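Local atomic coordinates of peroxisomal acyl-CoA oxidase 1A (Solanum lycopersicum, PDB entry 2FON), a protein that probably oxidises acyl-CoA thioesters with an FAD cofactor in the first step of peroxisomal beta-oxidation. Residues B[384-387]-B[388-391]; B[582-585]-B[586-589]; B[183-187]-B[188-192]. All blocks are in the same frame, centred on the assembly; numbering follows the deposited sequence.

Interaction 1 (B[384-387]-B[388-391])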
loop_
_atom_site.group_PDB
_atom_site.type_symbol
_atom_site.label_atom_id
_atom_site.label_comp_id
_atom_site.label_asym_id
_atom_site.label_seq_id
_atom_site.Cartn_x
_atom_site.Cartn_y
_atom_site.Cartn_z
ATOM N N ASN B 384 -3.934 2.552 44.047
ATOM C CA ASN B 384 -5.328 2.751 43.648
ATOM C C ASN B 384 -5.508 4.168 43.122
ATOM O O ASN B 384 -6.509 4.836 43.403
ATOM C CB ASN B 384 -6.285 2.458 44.807
ATOM C CG ASN B 384 -6.159 1.044 45.303
ATOM O OD1 ASN B 384 -5.236 0.715 46.057
ATOM N ND2 ASN B 384 -7.081 0.184 44.873
ATOM N N ASP B 385 -4.495 4.607 42.378
ATOM C CA ASP B 385 -4.445 5.918 41.758
ATOM C C ASP B 385 -4.995 5.776 40.344
ATOM O O ASP B 385 -4.459 5.010 39.525
ATOM C CB ASP B 385 -2.996 6.401 41.736
ATOM C CG ASP B 385 -2.828 7.713 41.032
ATOM O OD1 ASP B 385 -3.082 7.793 39.818
ATOM O OD2 ASP B 385 -2.409 8.675 41.695
ATOM N N PHE B 386 -6.075 6.497 40.054
ATOM C CA PHE B 386 -6.732 6.349 38.762
ATOM C C PHE B 386 -6.825 7.654 37.987
ATOM O O PHE B 386 -7.316 7.683 36.854
ATOM C CB PHE B 386 -8.094 5.679 38.932
ATOM C CG PHE B 386 -8.016 4.279 39.491
ATOM C CD1 PHE B 386 -8.849 3.883 40.538
ATOM C CD2 PHE B 386 -7.101 3.356 38.982
ATOM C CE1 PHE B 386 -8.777 2.575 41.068
ATOM C CE2 PHE B 386 -7.014 2.056 39.505
ATOM C CZ PHE B 386 -7.856 1.661 40.545
ATOM N N SER B 387 -6.294 8.717 38.578
ATOM C CA SER B 387 -6.264 10.049 37.964
ATOM C C SER B 387 -5.526 10.151 36.618
ATOM O O SER B 387 -5.628 11.171 35.946
ATOM C CB SER B 387 -5.637 11.060 38.946
ATOM O OG SER B 387 -4.218 11.143 38.776
ATOM N N THR B 388 -4.790 9.114 36.236
ATOM C CA THR B 388 -3.803 9.197 35.143
ATOM C C THR B 388 -4.162 8.257 33.957
ATOM O O THR B 388 -3.521 8.266 32.891
ATOM C CB THR B 388 -2.400 8.849 35.721
ATOM O OG1 THR B 388 -1.386 8.968 34.726
ATOM C CG2 THR B 388 -2.397 7.429 36.261
ATOM N N LEU B 389 -5.205 7.461 34.176
ATOM C CA LEU B 389 -5.585 6.358 33.324
ATOM C C LEU B 389 -6.204 6.803 31.995
ATOM O O LEU B 389 -5.778 6.338 30.964
ATOM C CB LEU B 389 -6.545 5.462 34.101
ATOM C CG LEU B 389 -6.395 3.945 34.139
ATOM C CD1 LEU B 389 -5.076 3.564 34.745
ATOM C CD2 LEU B 389 -7.530 3.389 34.985
ATOM N N PRO B 390 -7.221 7.691 32.006
ATOM C CA PRO B 390 -7.713 8.194 30.713
ATOM C C PRO B 390 -6.595 8.632 29.795
ATOM O O PRO B 390 -6.461 8.121 28.666
ATOM C CB PRO B 390 -8.533 9.408 31.117
ATOM C CG PRO B 390 -9.079 9.014 32.477
ATOM C CD PRO B 390 -7.987 8.253 33.139
ATOM N N GLU B 391 -5.785 9.566 30.289
ATOM C CA GLU B 391 -4.627 10.054 29.554
ATOM C C GLU B 391 -3.741 8.915 29.109
ATOM O O GLU B 391 -3.312 8.928 28.003
ATOM C CB GLU B 391 -3.828 11.063 30.379
ATOM C CG GLU B 391 -2.604 11.676 29.661
ATOM C CD GLU B 391 -1.247 11.111 30.141
ATOM O OE1 GLU B 391 -1.132 10.674 31.333
ATOM O OE2 GLU B 391 -0.290 11.135 29.320
#

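Interaction 2 (B[582-585]-B[586-589])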
loop_
_atom_site.group_PDB
_atom_site.type_symbol
_atom_site.label_atom_id
_atom_site.label_comp_id
_atom_site.label_asym_id
_atom_site.label_seq_id
_atom_site.Cartn_x
_atom_site.Cartn_y
_atom_site.Cartn_z
ATOM N N ILE B 582 6.836 16.547 8.814
ATOM C CA ILE B 582 5.471 16.502 9.206
ATOM C C ILE B 582 4.912 17.928 9.027
ATOM O O ILE B 582 3.803 18.125 8.461
ATOM C CB ILE B 582 5.336 15.989 10.661
ATOM C CG1 ILE B 582 5.784 14.520 10.805
ATOM C CG2 ILE B 582 3.913 16.100 11.125
ATOM C CD1 ILE B 582 4.948 13.420 9.938
ATOM N N LEU B 583 5.689 18.924 9.467
ATOM C CA LEU B 583 5.206 20.291 9.408
ATOM C C LEU B 583 4.864 20.681 7.974
ATOM O O LEU B 583 3.871 21.358 7.751
ATOM C CB LEU B 583 6.187 21.263 10.037
ATOM C CG LEU B 583 5.786 22.744 10.026
ATOM C CD1 LEU B 583 6.308 23.489 11.255
ATOM C CD2 LEU B 583 6.209 23.459 8.718
ATOM N N HIS B 584 5.669 20.241 7.001
ATOM C CA HIS B 584 5.397 20.559 5.580
ATOM C C HIS B 584 4.177 19.777 5.049
ATOM O O HIS B 584 3.376 20.320 4.302
ATOM C CB HIS B 584 6.644 20.289 4.729
ATOM C CG HIS B 584 6.477 20.599 3.277
ATOM N ND1 HIS B 584 6.703 21.858 2.752
ATOM C CD2 HIS B 584 6.127 19.811 2.225
ATOM C CE1 HIS B 584 6.491 21.841 1.446
ATOM N NE2 HIS B 584 6.151 20.609 1.098
ATOM N N LYS B 585 4.048 18.509 5.435
ATOM C CA LYS B 585 3.019 17.690 4.926
ATOM C C LYS B 585 1.666 18.272 5.341
ATOM O O LYS B 585 0.730 18.351 4.544
ATOM C CB LYS B 585 3.248 16.308 5.519
ATOM C CG LYS B 585 2.065 15.384 5.622
ATOM C CD LYS B 585 2.218 14.283 4.722
ATOM C CE LYS B 585 1.100 13.311 4.809
ATOM N NZ LYS B 585 1.678 12.149 5.493
ATOM N N HIS B 586 1.570 18.692 6.599
ATOM C CA HIS B 586 0.341 19.187 7.135
ATOM C C HIS B 586 0.486 20.710 7.242
ATOM O O HIS B 586 -0.049 21.375 8.157
ATOM C CB HIS B 586 0.104 18.559 8.499
ATOM C CG HIS B 586 -0.422 17.153 8.462
ATOM N ND1 HIS B 586 0.376 16.048 8.677
ATOM C CD2 HIS B 586 -1.683 16.672 8.311
ATOM C CE1 HIS B 586 -0.357 14.947 8.610
ATOM N NE2 HIS B 586 -1.605 15.300 8.368
ATOM N N GLN B 587 1.194 21.302 6.294
ATOM C CA GLN B 587 1.455 22.738 6.416
ATOM C C GLN B 587 0.232 23.624 6.616
ATOM O O GLN B 587 0.310 24.661 7.238
ATOM C CB GLN B 587 2.273 23.251 5.261
ATOM C CG GLN B 587 3.506 23.931 5.756
ATOM C CD GLN B 587 3.966 24.974 4.818
ATOM O OE1 GLN B 587 3.159 25.573 4.129
ATOM N NE2 GLN B 587 5.275 25.194 4.755
ATOM N N GLY B 588 -0.909 23.221 6.097
ATOM C CA GLY B 588 -2.066 24.059 6.282
ATOM C C GLY B 588 -2.396 24.148 7.751
ATOM O O GLY B 588 -2.768 25.205 8.238
ATOM N N ASP B 589 -2.250 23.040 8.475
ATOM C CA ASP B 589 -2.580 23.101 9.881
ATOM C C ASP B 589 -1.917 24.303 10.540
ATOM O O ASP B 589 -2.577 25.039 11.219
ATOM C CB ASP B 589 -2.256 21.810 10.617
ATOM C CG ASP B 589 -3.106 20.638 10.149
ATOM O OD1 ASP B 589 -4.097 20.885 9.389
ATOM O OD2 ASP B 589 -2.754 19.468 10.520
#

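Interaction 3 (B[183-187]-B[188-192])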
loop_
_atom_site.group_PDB
_atom_site.type_symbol
_atom_site.label_atom_id
_atom_site.label_comp_id
_atom_site.label_asym_id
_atom_site.label_seq_id
_atom_site.Cartn_x
_atom_site.Cartn_y
_atom_site.Cartn_z
ATOM N N ILE B 183 -21.282 -23.009 26.241
ATOM C CA ILE B 183 -20.882 -22.053 25.232
ATOM C C ILE B 183 -21.639 -22.380 23.935
ATOM O O ILE B 183 -21.572 -23.473 23.433
ATOM C CB ILE B 183 -19.320 -22.126 24.975
ATOM C CG1 ILE B 183 -18.524 -22.034 26.295
ATOM C CG2 ILE B 183 -18.835 -21.050 23.997
ATOM C CD1 ILE B 183 -18.825 -20.751 27.105
ATOM N N HIS B 184 -22.356 -21.423 23.392
ATOM C CA HIS B 184 -23.086 -21.652 22.187
ATOM C C HIS B 184 -22.930 -20.512 21.161
ATOM O O HIS B 184 -22.855 -19.327 21.538
ATOM C CB HIS B 184 -24.530 -21.817 22.548
ATOM C CG HIS B 184 -25.398 -22.158 21.382
ATOM N ND1 HIS B 184 -25.284 -23.347 20.696
ATOM C CD2 HIS B 184 -26.390 -21.462 20.776
ATOM C CE1 HIS B 184 -26.161 -23.361 19.709
ATOM N NE2 HIS B 184 -26.849 -22.235 19.738
ATOM N N SER B 185 -22.865 -20.877 19.874
ATOM C CA SER B 185 -22.805 -19.926 18.775
ATOM C C SER B 185 -24.222 -19.846 18.219
ATOM O O SER B 185 -24.663 -20.651 17.411
ATOM C CB SER B 185 -21.802 -20.375 17.720
ATOM O OG SER B 185 -20.516 -20.641 18.297
ATOM N N PRO B 186 -24.969 -18.837 18.615
ATOM C CA PRO B 186 -26.347 -18.929 18.141
ATOM C C PRO B 186 -26.451 -18.771 16.611
ATOM O O PRO B 186 -27.391 -19.238 16.045
ATOM C CB PRO B 186 -27.006 -17.735 18.812
ATOM C CG PRO B 186 -25.805 -16.705 18.890
ATOM C CD PRO B 186 -24.689 -17.587 19.337
ATOM N N THR B 187 -25.536 -18.067 15.946
ATOM C CA THR B 187 -25.751 -17.787 14.521
ATOM C C THR B 187 -24.476 -18.000 13.725
ATOM O O THR B 187 -23.382 -17.944 14.273
ATOM C CB THR B 187 -26.116 -16.287 14.275
ATOM O OG1 THR B 187 -25.053 -15.452 14.803
ATOM C CG2 THR B 187 -27.448 -15.913 14.873
ATOM N N LEU B 188 -24.626 -18.153 12.414
ATOM C CA LEU B 188 -23.486 -18.137 11.518
ATOM C C LEU B 188 -22.476 -17.021 11.848
ATOM O O LEU B 188 -21.302 -17.314 12.046
ATOM C CB LEU B 188 -23.945 -18.050 10.064
ATOM C CG LEU B 188 -22.697 -18.095 9.182
ATOM C CD1 LEU B 188 -22.331 -19.531 8.621
ATOM C CD2 LEU B 188 -22.841 -17.071 8.070
ATOM N N THR B 189 -22.922 -15.784 11.992
ATOM C CA THR B 189 -22.015 -14.678 12.124
ATOM C C THR B 189 -21.364 -14.599 13.502
ATOM O O THR B 189 -20.419 -13.790 13.723
ATOM C CB THR B 189 -22.699 -13.326 11.930
ATOM O OG1 THR B 189 -23.695 -13.195 12.936
ATOM C CG2 THR B 189 -23.295 -13.156 10.536
ATOM N N SER B 190 -21.849 -15.406 14.442
ATOM C CA SER B 190 -21.278 -15.354 15.769
ATOM C C SER B 190 -20.121 -16.267 15.739
ATOM O O SER B 190 -19.358 -16.315 16.697
ATOM C CB SER B 190 -22.230 -15.857 16.805
ATOM O OG SER B 190 -22.464 -17.256 16.619
ATOM N N SER B 191 -19.995 -17.051 14.677
ATOM C CA SER B 191 -18.802 -17.854 14.513
ATOM C C SER B 191 -17.511 -17.083 14.851
ATOM O O SER B 191 -17.339 -15.967 14.394
ATOM C CB SER B 191 -18.758 -18.232 13.051
ATOM O OG SER B 191 -19.350 -19.464 12.863
ATOM N N LYS B 192 -16.593 -17.649 15.621
ATOM C CA LYS B 192 -15.254 -16.982 15.763
ATOM C C LYS B 192 -14.479 -17.037 14.439
ATOM O O LYS B 192 -14.609 -18.023 13.699
ATOM C CB LYS B 192 -14.409 -17.631 16.861
ATOM C CG LYS B 192 -14.995 -17.549 18.227
ATOM C CD LYS B 192 -15.273 -16.127 18.661
ATOM C CE LYS B 192 -15.936 -16.128 20.017
ATOM N NZ LYS B 192 -16.162 -14.750 20.525
HETATM O O HOH W 1 -18.699 -18.461 17.971
#

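Interaction 1 (B[384-387]-B[388-391])
Phe-386 O is the point on which the start of helix 389-417 gathers. The backbone N of Leu-389 donates to it at 3.4 Å, a weak bond because it is long, although it is nearly straight (169° at the hydrogen). Carbon closes in around the same oxygen: Leu-389 CB lies 3.6 Å from Phe-386 O, and Pro-390 CD, on the ring that replaces an N-H, lies 3.8 Å from it. The side chains of Phe-386 and Leu-389 run side by side and point the same way, with Phe-386 CD2 touching Leu-389 CD2 at 4.0 Å. The Phe-386 ring sits beside its own backbone N, CG anti to the carbonyl carbon (chi1 -62°), and this folds one face back over Asn-384 C, which lies over the ring centre. Pro-292 and Gln-294 of a preceding loop also touch this ring, and Gln-294 reaches Leu-389 as well. Asp-385 meets Thr-388 differently, the two side chains crossing at about a right angle so that Asp-385 OD1 rests 3.6 Å from the methyl Thr-388 CG2. The other carboxylate oxygen, OD2, forms a salt bridge with Arg-380, whose side chain also packs on Ser-387 and Thr-388. Outside, Ser-387 and Pro-390 face solvent, Pro-390 also touching Phe-456. Phe-386 to Leu-389 form a type I beta turn that leads the chain into helix 389-417, with a proline in the first helical turn where no N-H is needed.

Interaction 2 (B[582-585]-B[586-589])
His-586 and Ile-582 make the last regular bond at the C-terminal end of helix 567-585, just before a break that leads into helix 587-592. His-586 N donates to Ile-582 O at 3.0 Å, nearly along the C=O axis. His-586 itself leaves helical backbone angles, and the next bond shortens to an i to i+3 step: Gln-587 N reaches His-584 O at 3.1 Å, weakly, with 144° at the hydrogen. The imidazole of His-586 stands beside its own backbone N, CG anti to the carbonyl carbon (chi1 -79°), which lays it along Lys-585, both side chains pointing the same way and ND1 3.6 Å from Lys-585 CG. Its edge comes near Ile-582 O, almost in the ring plane. Lys-585 NZ is 5.2 Å from His-586 ND1, a closeness that would probably disfavour a positive charge on the ring. The amide of Gln-587 comes near the His-584 ring with its plane turned 70° from it, and Gln-587 CG meets the buried Leu-583. In the next shell, Gln-547 and Arg-509 touch His-586, and Arg-509 also makes a salt bridge with Asp-589, so one arginine touches the residue at the break and pairs with the acid one turn on. Replacing the ring by an alanine here is likely to leave Lys-585 CG without its flat neighbour and open a gap toward Gln-547 and Arg-509. Leu-583 packs on Ala-604 of helix 598-615. At the dimer interface, His-584 NE2 is hydrogen-bonded to OE1 of Glu-540 of the second subunit.

Interaction 3 (B[183-187]-B[188-192])
Thr-187 O is gripped twice by Ser-190, and this is the tight part of the contact. Ser-190 OG donates at 2.6 Å to Thr-187 O in the carbonyl plane, on a lone pair, while Ser-190 N reaches the same oxygen at 3.0 Å from above that plane. The hydroxyl gets there by sitting between its own backbone N and carbonyl carbon (chi1 67°). Ser-190 N also bonds weakly to Thr-187 OG1, whose stronger partner is Glu-169; the other carboxylate oxygen of Glu-169 takes Thr-189 OG1, tying both threonines to one acid. These bonds close a single 3-10 turn, 188-190, in the link between strands 180-184 and 192-196 of the beta domain characteristic of the acyl-CoA dehydrogenase fold. A water makes a second bonded link between the limbs, 2.9 Å from Ser-185 OG and donating to Ser-190 O at 2.6 Å; Ser-185 OG is also held by Phe-263 N. The looser, exposed side belongs to Pro-186, which makes no polar bond to the turn and approaches it through CD, 3.5 Å from Ser-190 OG. Leu-188 points away from the bonded core, packing instead on Tyr-649 of the second subunit.

How the interactions relate
From the N terminus, interaction 3 comes first, closing the turn that carries the chain from strand 180-184 of the larger mixed sheet to strand 192-196 of the three-stranded one. Interaction 1 follows, ending the loop between helices 347-380 and 389-417. Interaction 2 is last, joining helices 567-585 and 587-592 in the C-terminal helical region. The three lie in series, neither nested nor crossed, each in a different part of the fold. None touches another: interactions 1 and 2 are about 19 Å apart at their nearest atoms, and interactions 2 and 3 about 35 Å. Interactions 2 and 3 both reach the second subunit, whereas interaction 1 stays within its own chain.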